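Side-chain contacts in trichosurin (Trichosurus vulpecula, PDB 2RA6), which probably carries small hydrophobic molecules in possum milk whey as a homodimeric lipocalin, and here holds 4-ethylphenol inside its beta-barrel: residues G45-F50 with F114-D119; V32-D37 with E145-R150; F89-N92 with T96-V99; V99-S104 with A110-Y115. The protein carries 1 engineered substitution. All coordinates share one frame; numbering follows the deposited sequence.

Contact 1: G45-F50 with F114-D119. With ETY (4-ethylphenol), chain P; IPA (isopropyl alcohol), chain R.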
loop_
_atom_site.group_PDB
_atom_site.type_symbol
_atom_site.label_atom_id
_atom_site.label_comp_id
_atom_site.label_asym_id
_atom_site.label_seq_id
_atom_site.Cartn_x
_atom_site.Cartn_y
_atom_site.Cartn_z
ATOM N N GLY B 45 -0.265 -15.386 15.397
ATOM C CA GLY B 45 0.146 -14.596 14.247
ATOM C C GLY B 45 0.739 -13.266 14.671
ATOM O O GLY B 45 0.261 -12.658 15.632
ATOM N N PRO B 46 1.775 -12.777 13.970
ATOM C CA PRO B 46 2.407 -11.504 14.321
ATOM C C PRO B 46 1.493 -10.283 14.287
ATOM O O PRO B 46 1.778 -9.278 14.940
ATOM C CB PRO B 46 3.559 -11.403 13.321
ATOM C CG PRO B 46 3.047 -12.143 12.135
ATOM C CD PRO B 46 2.384 -13.346 12.754
ATOM N N PHE B 47 0.399 -10.359 13.537
ATOM C CA PHE B 47 -0.509 -9.219 13.461
ATOM C C PHE B 47 -1.818 -9.408 14.210
ATOM O O PHE B 47 -2.755 -8.625 14.042
ATOM C CB PHE B 47 -0.786 -8.840 12.006
ATOM C CG PHE B 47 0.332 -8.073 11.364
ATOM C CD1 PHE B 47 1.372 -8.737 10.721
ATOM C CD2 PHE B 47 0.360 -6.682 11.422
ATOM C CE1 PHE B 47 2.424 -8.028 10.141
ATOM C CE2 PHE B 47 1.406 -5.961 10.846
ATOM C CZ PHE B 47 2.440 -6.636 10.204
ATOM N N ARG B 48 -1.886 -10.445 15.038
ATOM C CA ARG B 48 -3.086 -10.660 15.827
ATOM C C ARG B 48 -2.862 -9.907 17.129
ATOM O O ARG B 48 -2.568 -10.493 18.174
ATOM C CB ARG B 48 -3.334 -12.145 16.109
ATOM C CG ARG B 48 -4.715 -12.400 16.710
ATOM C CD ARG B 48 -4.987 -13.879 16.935
ATOM N NE ARG B 48 -6.290 -14.098 17.559
ATOM C CZ ARG B 48 -7.450 -14.105 16.909
ATOM N NH1 ARG B 48 -7.486 -13.912 15.595
ATOM N NH2 ARG B 48 -8.583 -14.297 17.574
ATOM N N ASN B 49 -2.982 -8.588 17.038
ATOM C CA ASN B 49 -2.804 -7.714 18.185
ATOM C C ASN B 49 -4.090 -6.926 18.343
ATOM O O ASN B 49 -4.736 -6.565 17.360
ATOM C CB ASN B 49 -1.619 -6.774 17.961
ATOM C CG ASN B 49 -0.345 -7.523 17.626
ATOM O OD1 ASN B 49 0.071 -8.422 18.361
ATOM N ND2 ASN B 49 0.280 -7.157 16.512
ATOM N N PHE B 50 -4.458 -6.672 19.590
ATOM C CA PHE B 50 -5.693 -5.973 19.900
ATOM C C PHE B 50 -5.398 -4.590 20.450
ATOM O O PHE B 50 -4.863 -4.452 21.549
ATOM C CB PHE B 50 -6.466 -6.802 20.913
ATOM C CG PHE B 50 -6.533 -8.257 20.558
ATOM C CD1 PHE B 50 -7.320 -8.687 19.500
ATOM C CD2 PHE B 50 -5.776 -9.190 21.257
ATOM C CE1 PHE B 50 -7.358 -10.034 19.135
ATOM C CE2 PHE B 50 -5.802 -10.540 20.906
ATOM C CZ PHE B 50 -6.594 -10.959 19.843
ATOM N N PHE B 114 -2.048 -1.845 6.588
ATOM C CA PHE B 114 -0.619 -2.083 6.729
ATOM C C PHE B 114 -0.082 -2.799 5.511
ATOM O O PHE B 114 -0.601 -3.844 5.126
ATOM C CB PHE B 114 -0.334 -2.990 7.925
ATOM C CG PHE B 114 -0.416 -2.304 9.245
ATOM C CD1 PHE B 114 0.741 -2.015 9.954
ATOM C CD2 PHE B 114 -1.642 -1.940 9.782
ATOM C CE1 PHE B 114 0.677 -1.368 11.181
ATOM C CE2 PHE B 114 -1.713 -1.294 11.008
ATOM C CZ PHE B 114 -0.553 -1.009 11.705
ATOM N N TYR B 115 0.943 -2.229 4.900
ATOM C CA TYR B 115 1.603 -2.884 3.786
ATOM C C TYR B 115 2.898 -3.327 4.450
ATOM O O TYR B 115 3.797 -2.518 4.697
ATOM C CB TYR B 115 1.857 -1.902 2.642
ATOM C CG TYR B 115 0.586 -1.560 1.898
ATOM C CD1 TYR B 115 -0.079 -2.533 1.144
ATOM C CD2 TYR B 115 0.017 -0.292 1.989
ATOM C CE1 TYR B 115 -1.279 -2.248 0.502
ATOM C CE2 TYR B 115 -1.188 0.002 1.348
ATOM C CZ TYR B 115 -1.826 -0.985 0.611
ATOM O OH TYR B 115 -3.019 -0.712 -0.021
ATOM N N ASN B 116 2.955 -4.614 4.766
ATOM C CA ASN B 116 4.094 -5.209 5.450
ATOM C C ASN B 116 5.110 -5.816 4.498
ATOM O O ASN B 116 4.753 -6.546 3.577
ATOM C CB ASN B 116 3.585 -6.275 6.434
ATOM C CG ASN B 116 4.706 -7.091 7.057
ATOM O OD1 ASN B 116 4.936 -8.241 6.671
ATOM N ND2 ASN B 116 5.417 -6.501 8.016
ATOM N N TYR B 117 6.379 -5.494 4.729
ATOM C CA TYR B 117 7.477 -6.010 3.921
ATOM C C TYR B 117 8.287 -6.893 4.860
ATOM O O TYR B 117 8.954 -6.397 5.772
ATOM C CB TYR B 117 8.328 -4.851 3.402
ATOM C CG TYR B 117 7.506 -3.758 2.753
ATOM C CD1 TYR B 117 6.804 -3.997 1.573
ATOM C CD2 TYR B 117 7.412 -2.493 3.332
ATOM C CE1 TYR B 117 6.028 -3.001 0.987
ATOM C CE2 TYR B 117 6.634 -1.487 2.750
ATOM C CZ TYR B 117 5.948 -1.756 1.577
ATOM O OH TYR B 117 5.181 -0.779 0.988
ATOM N N HIS B 118 8.201 -8.201 4.642
ATOM C CA HIS B 118 8.895 -9.180 5.468
ATOM C C HIS B 118 9.682 -10.138 4.584
ATOM O O HIS B 118 9.106 -10.835 3.753
ATOM C CB HIS B 118 7.881 -9.978 6.290
ATOM C CG HIS B 118 8.505 -10.842 7.342
ATOM N ND1 HIS B 118 9.018 -10.328 8.509
ATOM C CD2 HIS B 118 8.722 -12.177 7.387
ATOM C CE1 HIS B 118 9.528 -11.309 9.235
ATOM N NE2 HIS B 118 9.360 -12.440 8.575
ATOM N N ASP B 119 10.995 -10.168 4.775
ATOM C CA ASP B 119 11.873 -11.036 3.995
ATOM C C ASP B 119 11.617 -10.902 2.496
ATOM O O ASP B 119 11.552 -11.898 1.772
ATOM C CB ASP B 119 11.705 -12.503 4.417
ATOM C CG ASP B 119 12.063 -12.741 5.873
ATOM O OD1 ASP B 119 12.951 -12.034 6.397
ATOM O OD2 ASP B 119 11.465 -13.647 6.491
HETATM C C8 ETY P . -2.954 0.132 14.054
HETATM C C7 ETY P . -2.235 1.416 13.628
HETATM C CG ETY P . -1.100 1.806 14.535
HETATM C C3 ETY P . 0.160 1.158 14.449
HETATM C C2 ETY P . 1.226 1.524 15.299
HETATM C C5 ETY P . -1.266 2.841 15.503
HETATM C C6 ETY P . -0.205 3.213 16.359
HETATM C C1 ETY P . 1.039 2.549 16.249
HETATM O O1 ETY P . 2.072 2.907 17.071
HETATM C C1 IPA R . 1.133 -4.412 14.764
HETATM C C2 IPA R . -0.269 -4.485 14.274
HETATM C C3 IPA R . -0.479 -3.030 14.531
HETATM O O2 IPA R . -1.128 -5.354 15.040
#
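Phe47 points its ring into the barrel and meets Phe114 and Asn116, alternate residues of strand 109-118, with two parts of its rim. Its CZ lies 3.7 Å from ND2 of Asn116, which sits at the ring edge and close to the ring plane; the amide itself is turned 73° from that plane. Next along the rim, CE2 of Phe47 stands 4.1 Å from CD1 of Phe114, the two side chains crossing obliquely. Phe114 has CG beside its backbone N (chi1 -77°), which carries the far end of the ring up to the ligand, CZ being 3.5 Å from C7 of 4-ethylphenol. An isopropanol, probably from the crystallisation liquor, lies between the segments: ND2 of Asn49 donates to its O2 at 2.7 Å, nearly straight, while the carbons of the alcohol touch both phenylalanine rings obliquely. With an alanine at Phe47, the edge of Phe114 and the amide of Asn116 would probably lose their shared neighbour, leaving a gap between them. ND2 of Asn116 is hydrogen-bonded to OD1 of Asn97 and O of Tyr94, which implies that Phe47 contributes apolar cover while other residues satisfy this nitrogen.

Contact 2: V32-D37 with E145-R150. With ZN (zinc ion), chain L.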
loop_
_atom_site.group_PDB
_atom_site.type_symbol
_atom_site.label_atom_id
_atom_site.label_comp_id
_atom_site.label_asym_id
_atom_site.label_seq_id
_atom_site.Cartn_x
_atom_site.Cartn_y
_atom_site.Cartn_z
ATOM N N VAL B 32 -12.335 -5.857 13.496
ATOM C CA VAL B 32 -12.137 -6.761 12.367
ATOM C C VAL B 32 -10.691 -6.710 11.893
ATOM O O VAL B 32 -10.070 -5.652 11.869
ATOM C CB VAL B 32 -13.056 -6.405 11.169
ATOM C CG1 VAL B 32 -12.973 -7.511 10.102
ATOM C CG2 VAL B 32 -14.499 -6.254 11.639
ATOM N N LEU B 33 -10.153 -7.877 11.551
ATOM C CA LEU B 33 -8.800 -8.003 11.033
ATOM C C LEU B 33 -8.959 -8.723 9.699
ATOM O O LEU B 33 -9.837 -9.576 9.548
ATOM C CB LEU B 33 -7.938 -8.860 11.966
ATOM C CG LEU B 33 -7.563 -8.295 13.339
ATOM C CD1 LEU B 33 -6.841 -9.363 14.156
ATOM C CD2 LEU B 33 -6.685 -7.068 13.169
ATOM N N ALA B 34 -8.129 -8.371 8.731
ATOM C CA ALA B 34 -8.186 -9.016 7.424
ATOM C C ALA B 34 -6.782 -8.992 6.871
ATOM O O ALA B 34 -6.024 -8.055 7.115
ATOM C CB ALA B 34 -9.141 -8.272 6.500
ATOM N N SER B 35 -6.410 -10.040 6.150
ATOM C CA SER B 35 -5.066 -10.090 5.607
ATOM C C SER B 35 -4.960 -10.971 4.391
ATOM O O SER B 35 -5.755 -11.891 4.204
ATOM C CB SER B 35 -4.085 -10.601 6.662
ATOM O OG SER B 35 -2.755 -10.642 6.156
ATOM N N SER B 36 -3.957 -10.675 3.576
ATOM C CA SER B 36 -3.683 -11.454 2.383
ATOM C C SER B 36 -3.141 -12.816 2.822
ATOM O O SER B 36 -3.211 -13.790 2.072
ATOM C CB SER B 36 -2.669 -10.714 1.502
ATOM O OG SER B 36 -1.555 -10.278 2.256
ATOM N N ASP B 37 -2.604 -12.877 4.039
ATOM C CA ASP B 37 -2.082 -14.123 4.601
ATOM C C ASP B 37 -2.769 -14.324 5.947
ATOM O O ASP B 37 -2.404 -13.688 6.941
ATOM C CB ASP B 37 -0.568 -14.035 4.804
ATOM C CG ASP B 37 0.048 -15.376 5.178
ATOM O OD1 ASP B 37 -0.581 -16.129 5.945
ATOM O OD2 ASP B 37 1.167 -15.661 4.704
ATOM N N GLU B 145 -16.316 -5.912 2.305
ATOM C CA GLU B 145 -16.499 -5.945 0.860
ATOM C C GLU B 145 -15.323 -5.276 0.157
ATOM O O GLU B 145 -14.883 -5.738 -0.898
ATOM C CB GLU B 145 -17.806 -5.254 0.465
ATOM C CG GLU B 145 -19.037 -5.922 1.043
ATOM C CD GLU B 145 -20.323 -5.336 0.503
ATOM O OE1 GLU B 145 -20.418 -4.093 0.415
ATOM O OE2 GLU B 145 -21.239 -6.119 0.179
ATOM N N ASP B 146 -14.807 -4.194 0.732
ATOM C CA ASP B 146 -13.673 -3.515 0.114
ATOM C C ASP B 146 -12.476 -4.449 0.077
ATOM O O ASP B 146 -11.691 -4.432 -0.874
ATOM C CB ASP B 146 -13.304 -2.243 0.875
ATOM C CG ASP B 146 -14.303 -1.130 0.657
ATOM O OD1 ASP B 146 -14.967 -1.131 -0.403
ATOM O OD2 ASP B 146 -14.411 -0.251 1.531
ATOM N N PHE B 147 -12.340 -5.264 1.115
ATOM C CA PHE B 147 -11.244 -6.217 1.182
ATOM C C PHE B 147 -11.434 -7.298 0.118
ATOM O O PHE B 147 -10.527 -7.571 -0.672
ATOM C CB PHE B 147 -11.186 -6.856 2.572
ATOM C CG PHE B 147 -10.083 -7.865 2.728
ATOM C CD1 PHE B 147 -8.751 -7.465 2.752
ATOM C CD2 PHE B 147 -10.379 -9.217 2.843
ATOM C CE1 PHE B 147 -7.725 -8.404 2.889
ATOM C CE2 PHE B 147 -9.365 -10.164 2.980
ATOM C CZ PHE B 147 -8.036 -9.752 3.002
ATOM N N MET B 148 -12.617 -7.904 0.086
ATOM C CA MET B 148 -12.888 -8.957 -0.886
ATOM C C MET B 148 -12.858 -8.469 -2.332
ATOM O O MET B 148 -12.490 -9.224 -3.233
ATOM C CB MET B 148 -14.231 -9.623 -0.577
ATOM C CG MET B 148 -14.213 -10.410 0.725
ATOM S SD MET B 148 -15.774 -11.229 1.108
ATOM C CE MET B 148 -16.599 -9.950 2.056
ATOM N N ASN B 149 -13.231 -7.212 -2.552
ATOM C CA ASN B 149 -13.239 -6.653 -3.900
ATOM C C ASN B 149 -11.850 -6.566 -4.505
ATOM O O ASN B 149 -11.700 -6.435 -5.723
ATOM C CB ASN B 149 -13.873 -5.262 -3.907
ATOM C CG ASN B 149 -15.370 -5.312 -3.745
ATOM O OD1 ASN B 149 -15.995 -6.334 -4.022
ATOM N ND2 ASN B 149 -15.959 -4.209 -3.310
ATOM N N ARG B 150 -10.834 -6.636 -3.659
ATOM C CA ARG B 150 -9.467 -6.570 -4.141
ATOM C C ARG B 150 -8.951 -7.942 -4.543
ATOM O O ARG B 150 -7.812 -8.082 -4.987
ATOM C CB ARG B 150 -8.579 -5.914 -3.086
ATOM C CG ARG B 150 -8.805 -4.407 -3.035
ATOM C CD ARG B 150 -8.098 -3.745 -1.878
ATOM N NE ARG B 150 -8.175 -2.288 -1.964
ATOM C CZ ARG B 150 -9.308 -1.587 -1.987
ATOM N NH1 ARG B 150 -10.481 -2.203 -1.932
ATOM N NH2 ARG B 150 -9.266 -0.263 -2.068
HETATM ZN ZN ZN L . 2.191 -17.289 5.236
#
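Ala34 sets its methyl squarely over one face of the Phe147 ring, CB standing 3.7 Å from the ring centroid and only 3° off the normal, a CH-pi contact centred on the ring. The rim of the same ring turns to the backbone that follows: CZ of Phe147 is 3.4 Å from O of Ser35, which lies near the ring plane, and 4.2 Å from N of Ser36. Phe147 reaches the strand because its CG is anti to the backbone N (chi1 180°), extending the ring away from the helix. Ile157 and a stacked Phe152 add to its surroundings, and O of Ser35 is hydrogen-bonded to ND2 of Asn156. This is the lipocalin arrangement in which the helix following the eight-stranded barrel packs against the outside of the wall, here through strand 29-35. Beyond the ring the strand ends in an ST turn, with N of Asp37 donating to OG of Ser35 at 3.1 Å and 163°. OG of Ser35 is also bonded to O of Val124, tying the turn to strand 121-130. Farther out, OD2 of Asp37 binds a zinc ion at 2.0 Å. On the helix side, NH1 of Arg150 folds back to O of Asp146 at 2.7 Å, approaching from above the carbonyl plane, while its NE forms a salt bridge with Asp98 of the second subunit.

Contact 3: F89-N92 with T96-V99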
loop_
_atom_site.group_PDB
_atom_site.type_symbol
_atom_site.label_atom_id
_atom_site.label_comp_id
_atom_site.label_asym_id
_atom_site.label_seq_id
_atom_site.Cartn_x
_atom_site.Cartn_y
_atom_site.Cartn_z
ATOM N N PHE B 89 2.024 6.574 7.520
ATOM C CA PHE B 89 3.003 6.410 8.586
ATOM C C PHE B 89 3.958 5.275 8.276
ATOM O O PHE B 89 3.708 4.462 7.389
ATOM C CB PHE B 89 2.280 6.118 9.904
ATOM C CG PHE B 89 1.255 7.146 10.268
ATOM C CD1 PHE B 89 1.590 8.230 11.071
ATOM C CD2 PHE B 89 -0.043 7.050 9.777
ATOM C CE1 PHE B 89 0.644 9.210 11.381
ATOM C CE2 PHE B 89 -0.998 8.023 10.077
ATOM C CZ PHE B 89 -0.651 9.106 10.881
ATOM N N LYS B 90 5.069 5.243 9.000
ATOM C CA LYS B 90 6.057 4.185 8.842
ATOM C C LYS B 90 6.177 3.456 10.176
ATOM O O LYS B 90 6.255 4.086 11.230
ATOM C CB LYS B 90 7.410 4.770 8.424
ATOM C CG LYS B 90 7.892 5.924 9.282
ATOM C CD LYS B 90 9.166 6.533 8.707
ATOM C CE LYS B 90 9.593 7.763 9.489
ATOM N NZ LYS B 90 10.849 8.345 8.945
ATOM N N LEU B 91 6.190 2.128 10.130
ATOM C CA LEU B 91 6.281 1.326 11.344
ATOM C C LEU B 91 7.269 0.176 11.227
ATOM O O LEU B 91 7.236 -0.583 10.261
ATOM C CB LEU B 91 4.905 0.752 11.699
ATOM C CG LEU B 91 4.883 -0.294 12.821
ATOM C CD1 LEU B 91 5.146 0.375 14.159
ATOM C CD2 LEU B 91 3.540 -1.001 12.848
ATOM N N ASN B 92 8.153 0.058 12.212
ATOM C CA ASN B 92 9.120 -1.030 12.236
ATOM C C ASN B 92 8.526 -2.131 13.107
ATOM O O ASN B 92 8.474 -2.007 14.332
ATOM C CB ASN B 92 10.455 -0.554 12.825
ATOM C CG ASN B 92 11.452 -1.689 13.018
ATOM O OD1 ASN B 92 11.617 -2.541 12.145
ATOM N ND2 ASN B 92 12.131 -1.693 14.161
ATOM N N THR B 96 9.284 -4.076 7.872
ATOM C CA THR B 96 8.918 -2.670 7.766
ATOM C C THR B 96 7.483 -2.581 7.260
ATOM O O THR B 96 6.995 -3.501 6.603
ATOM C CB THR B 96 9.855 -1.896 6.803
ATOM O OG1 THR B 96 9.739 -2.425 5.478
ATOM C CG2 THR B 96 11.303 -2.007 7.265
ATOM N N ASN B 97 6.806 -1.479 7.569
ATOM C CA ASN B 97 5.416 -1.311 7.152
ATOM C C ASN B 97 5.082 0.097 6.704
ATOM O O ASN B 97 5.534 1.075 7.303
ATOM C CB ASN B 97 4.463 -1.615 8.311
ATOM C CG ASN B 97 4.684 -2.974 8.921
ATOM O OD1 ASN B 97 4.076 -3.963 8.511
ATOM N ND2 ASN B 97 5.556 -3.031 9.922
ATOM N N ASP B 98 4.302 0.198 5.636
ATOM C CA ASP B 98 3.806 1.493 5.203
ATOM C C ASP B 98 2.380 1.390 5.723
ATOM O O ASP B 98 1.653 0.453 5.388
ATOM C CB ASP B 98 3.829 1.640 3.683
ATOM C CG ASP B 98 5.174 2.117 3.179
ATOM O OD1 ASP B 98 5.691 3.120 3.723
ATOM O OD2 ASP B 98 5.712 1.506 2.241
ATOM N N VAL B 99 2.000 2.334 6.573
ATOM C CA VAL B 99 0.683 2.331 7.196
ATOM C C VAL B 99 -0.175 3.481 6.707
ATOM O O VAL B 99 0.261 4.634 6.714
ATOM C CB VAL B 99 0.823 2.459 8.729
ATOM C CG1 VAL B 99 -0.546 2.389 9.387
ATOM C CG2 VAL B 99 1.738 1.362 9.270
#
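Phe89 to Asn92 and Thr96 to Val99 run antiparallel, their axes 4.8 Å apart at closest and 156° between directions, with Phe89-Val99 and Leu91-Asn97 as hydrogen-bonded pairs. N of Phe89 donates to O of Val99 at 2.7 Å, and N of Val99 returns a nearly straight bond to O of Phe89. At the other end O of Leu91 takes two donors from one residue. The backbone N of Asn97 gives it a weak, bent bond, whereas ND2 reaches it at 3.0 Å and 162°, coming from above the carbonyl plane with the acceptor in the amide plane of Asn97. Asn97 can do this because CG stands beside its backbone N (chi1 -55°), turning the amide toward the neighbouring strand. Its ND2 also bonds O of Tyr93 and its OD1 receives ND2 of Asn116. A leucine in place of Asn97 would probably take the straighter bond from O of Leu91 and leave O of Tyr93 and ND2 of Asn116 without this partner. Leu91 lies alongside this amide, CG 4.0 Å from ND2, and its CB meets CG2 of Val99 at 4.0 Å. On the face it shares with Lys90, Asp98 is bonded to Tyr117 and salt-bridged to Arg150 of the second subunit. The hairpin lies between strand 72-82, touched by Phe89 and Leu91, and strand 109-118, where Leu91 packs on Phe114.

Contact 4: V99-S104 with A110-Y115. Engineered in segment 99-104: Glu102 (natural residue Gly). With ETY (4-ethylphenol), chain P.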
loop_
_atom_site.group_PDB
_atom_site.type_symbol
_atom_site.label_atom_id
_atom_site.label_comp_id
_atom_site.label_asym_id
_atom_site.label_seq_id
_atom_site.Cartn_x
_atom_site.Cartn_y
_atom_site.Cartn_z
ATOM N N VAL B 99 2.000 2.334 6.573
ATOM C CA VAL B 99 0.683 2.331 7.196
ATOM C C VAL B 99 -0.175 3.481 6.707
ATOM O O VAL B 99 0.261 4.634 6.714
ATOM C CB VAL B 99 0.823 2.459 8.729
ATOM C CG1 VAL B 99 -0.546 2.389 9.387
ATOM C CG2 VAL B 99 1.738 1.362 9.270
ATOM N N TYR B 100 -1.397 3.173 6.284
ATOM C CA TYR B 100 -2.304 4.214 5.813
ATOM C C TYR B 100 -3.569 4.253 6.659
ATOM O O TYR B 100 -4.183 3.224 6.932
ATOM C CB TYR B 100 -2.688 3.993 4.345
ATOM C CG TYR B 100 -1.552 4.173 3.362
ATOM C CD1 TYR B 100 -0.671 3.131 3.087
ATOM C CD2 TYR B 100 -1.360 5.390 2.712
ATOM C CE1 TYR B 100 0.379 3.297 2.182
ATOM C CE2 TYR B 100 -0.318 5.567 1.810
ATOM C CZ TYR B 100 0.547 4.519 1.549
ATOM O OH TYR B 100 1.580 4.694 0.657
ATOM N N TYR B 101 -3.945 5.454 7.077
ATOM C CA TYR B 101 -5.142 5.656 7.880
ATOM C C TYR B 101 -6.283 6.189 7.014
ATOM O O TYR B 101 -6.062 7.036 6.150
ATOM C CB TYR B 101 -4.860 6.666 8.998
ATOM C CG TYR B 101 -6.106 7.256 9.627
ATOM C CD1 TYR B 101 -6.887 6.514 10.508
ATOM C CD2 TYR B 101 -6.497 8.558 9.341
ATOM C CE1 TYR B 101 -8.031 7.059 11.092
ATOM C CE2 TYR B 101 -7.635 9.114 9.917
ATOM C CZ TYR B 101 -8.394 8.363 10.792
ATOM O OH TYR B 101 -9.505 8.916 11.385
ATOM N N GLU B 102 -7.494 5.685 7.255
ATOM C CA GLU B 102 -8.685 6.125 6.529
ATOM C C GLU B 102 -9.909 6.054 7.446
ATOM O O GLU B 102 -9.988 5.190 8.316
ATOM C CB GLU B 102 -8.961 5.215 5.324
ATOM C CG GLU B 102 -7.801 5.004 4.362
ATOM C CD GLU B 102 -8.178 4.109 3.188
ATOM O OE1 GLU B 102 -8.834 3.066 3.411
ATOM O OE2 GLU B 102 -7.808 4.444 2.043
ATOM N N SER B 103 -10.857 6.967 7.248
ATOM C CA SER B 103 -12.115 6.966 8.001
ATOM C C SER B 103 -13.051 8.079 7.570
ATOM O O SER B 103 -12.678 9.247 7.573
ATOM C CB SER B 103 -11.904 7.094 9.512
ATOM O OG SER B 103 -13.177 7.062 10.166
ATOM N N SER B 104 -14.271 7.697 7.215
ATOM C CA SER B 104 -15.287 8.650 6.804
ATOM C C SER B 104 -15.986 9.178 8.055
ATOM O O SER B 104 -16.671 10.198 8.014
ATOM C CB SER B 104 -16.302 7.977 5.874
ATOM O OG SER B 104 -16.960 6.891 6.506
ATOM N N ALA B 110 -11.887 3.685 12.881
ATOM C CA ALA B 110 -10.607 3.975 12.264
ATOM C C ALA B 110 -10.211 2.753 11.453
ATOM O O ALA B 110 -10.354 1.613 11.909
ATOM C CB ALA B 110 -9.551 4.259 13.323
ATOM N N LYS B 111 -9.736 2.995 10.238
ATOM C CA LYS B 111 -9.282 1.920 9.371
ATOM C C LYS B 111 -7.791 2.123 9.147
ATOM O O LYS B 111 -7.350 3.211 8.778
ATOM C CB LYS B 111 -10.023 1.975 8.035
ATOM C CG LYS B 111 -9.581 0.931 7.027
ATOM C CD LYS B 111 -10.334 1.113 5.713
ATOM C CE LYS B 111 -9.861 0.136 4.656
ATOM N NZ LYS B 111 -10.598 0.344 3.377
ATOM N N PHE B 112 -7.011 1.085 9.407
ATOM C CA PHE B 112 -5.577 1.163 9.190
ATOM C C PHE B 112 -5.166 0.040 8.261
ATOM O O PHE B 112 -5.434 -1.130 8.536
ATOM C CB PHE B 112 -4.815 1.029 10.508
ATOM C CG PHE B 112 -4.792 2.290 11.325
ATOM C CD1 PHE B 112 -3.891 3.313 11.031
ATOM C CD2 PHE B 112 -5.663 2.452 12.391
ATOM C CE1 PHE B 112 -3.858 4.479 11.793
ATOM C CE2 PHE B 112 -5.636 3.614 13.158
ATOM C CZ PHE B 112 -4.732 4.626 12.856
ATOM N N ILE B 113 -4.534 0.406 7.155
ATOM C CA ILE B 113 -4.057 -0.580 6.197
ATOM C C ILE B 113 -2.547 -0.644 6.330
ATOM O O ILE B 113 -1.856 0.371 6.221
ATOM C CB ILE B 113 -4.407 -0.199 4.746
ATOM C CG1 ILE B 113 -5.919 -0.019 4.597
ATOM C CG2 ILE B 113 -3.896 -1.279 3.792
ATOM C CD1 ILE B 113 -6.732 -1.251 4.934
ATOM N N PHE B 114 -2.048 -1.845 6.588
ATOM C CA PHE B 114 -0.619 -2.083 6.729
ATOM C C PHE B 114 -0.082 -2.799 5.511
ATOM O O PHE B 114 -0.601 -3.844 5.126
ATOM C CB PHE B 114 -0.334 -2.990 7.925
ATOM C CG PHE B 114 -0.416 -2.304 9.245
ATOM C CD1 PHE B 114 0.741 -2.015 9.954
ATOM C CD2 PHE B 114 -1.642 -1.940 9.782
ATOM C CE1 PHE B 114 0.677 -1.368 11.181
ATOM C CE2 PHE B 114 -1.713 -1.294 11.008
ATOM C CZ PHE B 114 -0.553 -1.009 11.705
ATOM N N TYR B 115 0.943 -2.229 4.900
ATOM C CA TYR B 115 1.603 -2.884 3.786
ATOM C C TYR B 115 2.898 -3.327 4.450
ATOM O O TYR B 115 3.797 -2.518 4.697
ATOM C CB TYR B 115 1.857 -1.902 2.642
ATOM C CG TYR B 115 0.586 -1.560 1.898
ATOM C CD1 TYR B 115 -0.079 -2.533 1.144
ATOM C CD2 TYR B 115 0.017 -0.292 1.989
ATOM C CE1 TYR B 115 -1.279 -2.248 0.502
ATOM C CE2 TYR B 115 -1.188 0.002 1.348
ATOM C CZ TYR B 115 -1.826 -0.985 0.611
ATOM O OH TYR B 115 -3.019 -0.712 -0.021
HETATM C C8 ETY P . -2.954 0.132 14.054
HETATM C C7 ETY P . -2.235 1.416 13.628
HETATM C CG ETY P . -1.100 1.806 14.535
HETATM C C3 ETY P . 0.160 1.158 14.449
HETATM C C2 ETY P . 1.226 1.524 15.299
HETATM C C5 ETY P . -1.266 2.841 15.503
HETATM C C6 ETY P . -0.205 3.213 16.359
HETATM C C1 ETY P . 1.039 2.549 16.249
HETATM O O1 ETY P . 2.072 2.907 17.071
#
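Phe112 lies between Tyr101 and the ligand: CD1 of Tyr101 is over one face, offset toward the rim, and C7 of 4-ethylphenol sits 3.5 Å above the centre of the other. The Tyr101 and Phe112 rings are oblique, planes 46° apart, and CB of Tyr101 touches CE1 of Phe112 at 3.7 Å. Val99 closes this inner side with both branches, CG2 being 3.5 Å from CE1 of Phe114 and CG1, anti to the backbone N (chi1 -177°), lying over that ring's face and against CD1 of Phe112. On the outer side, Tyr100 and Tyr115 meet rim to rim with planes at 77°, and CE1 of Tyr100 is 3.6 Å from CD2 of Tyr115. Both rings also stack on their counterparts in the second subunit. Farther along this side the hold is looser: Glu102, an engineered residue, and Lys111 run side by side, partly exposed, and their salt bridge from OE1 to NZ is a weak bond of 3.2 Å. OE2 of Glu102 turns to Gln88 of the second subunit. Apolar rings lining the cavity from alternate positions are characteristic of the lipocalin barrel; here the other face of these strands meets the second subunit.

In the fold
Contacts 3 and 4 follow one another along the chain and share Val99, joining strands 88-92, 96-102 and 109-118 into one part of the barrel wall; their centres lie 12 Å apart. Contact 1 uses the same strand 109-118, sharing Phe114 and Tyr115 with contact 4, and brings in the loop leading to strand 49-57; the centres of contacts 1 and 3 are about 10 Å apart. Contact 2 spans the widest stretch of sequence, enclosing the others, and joins strand 29-35 to helix 137-148, its centre about 19 Å from that of contact 3. Contacts 1 and 4 touch 4-ethylphenol, and all four reach the second subunit, so strand 109-118 faces both the cavity and the dimer partner.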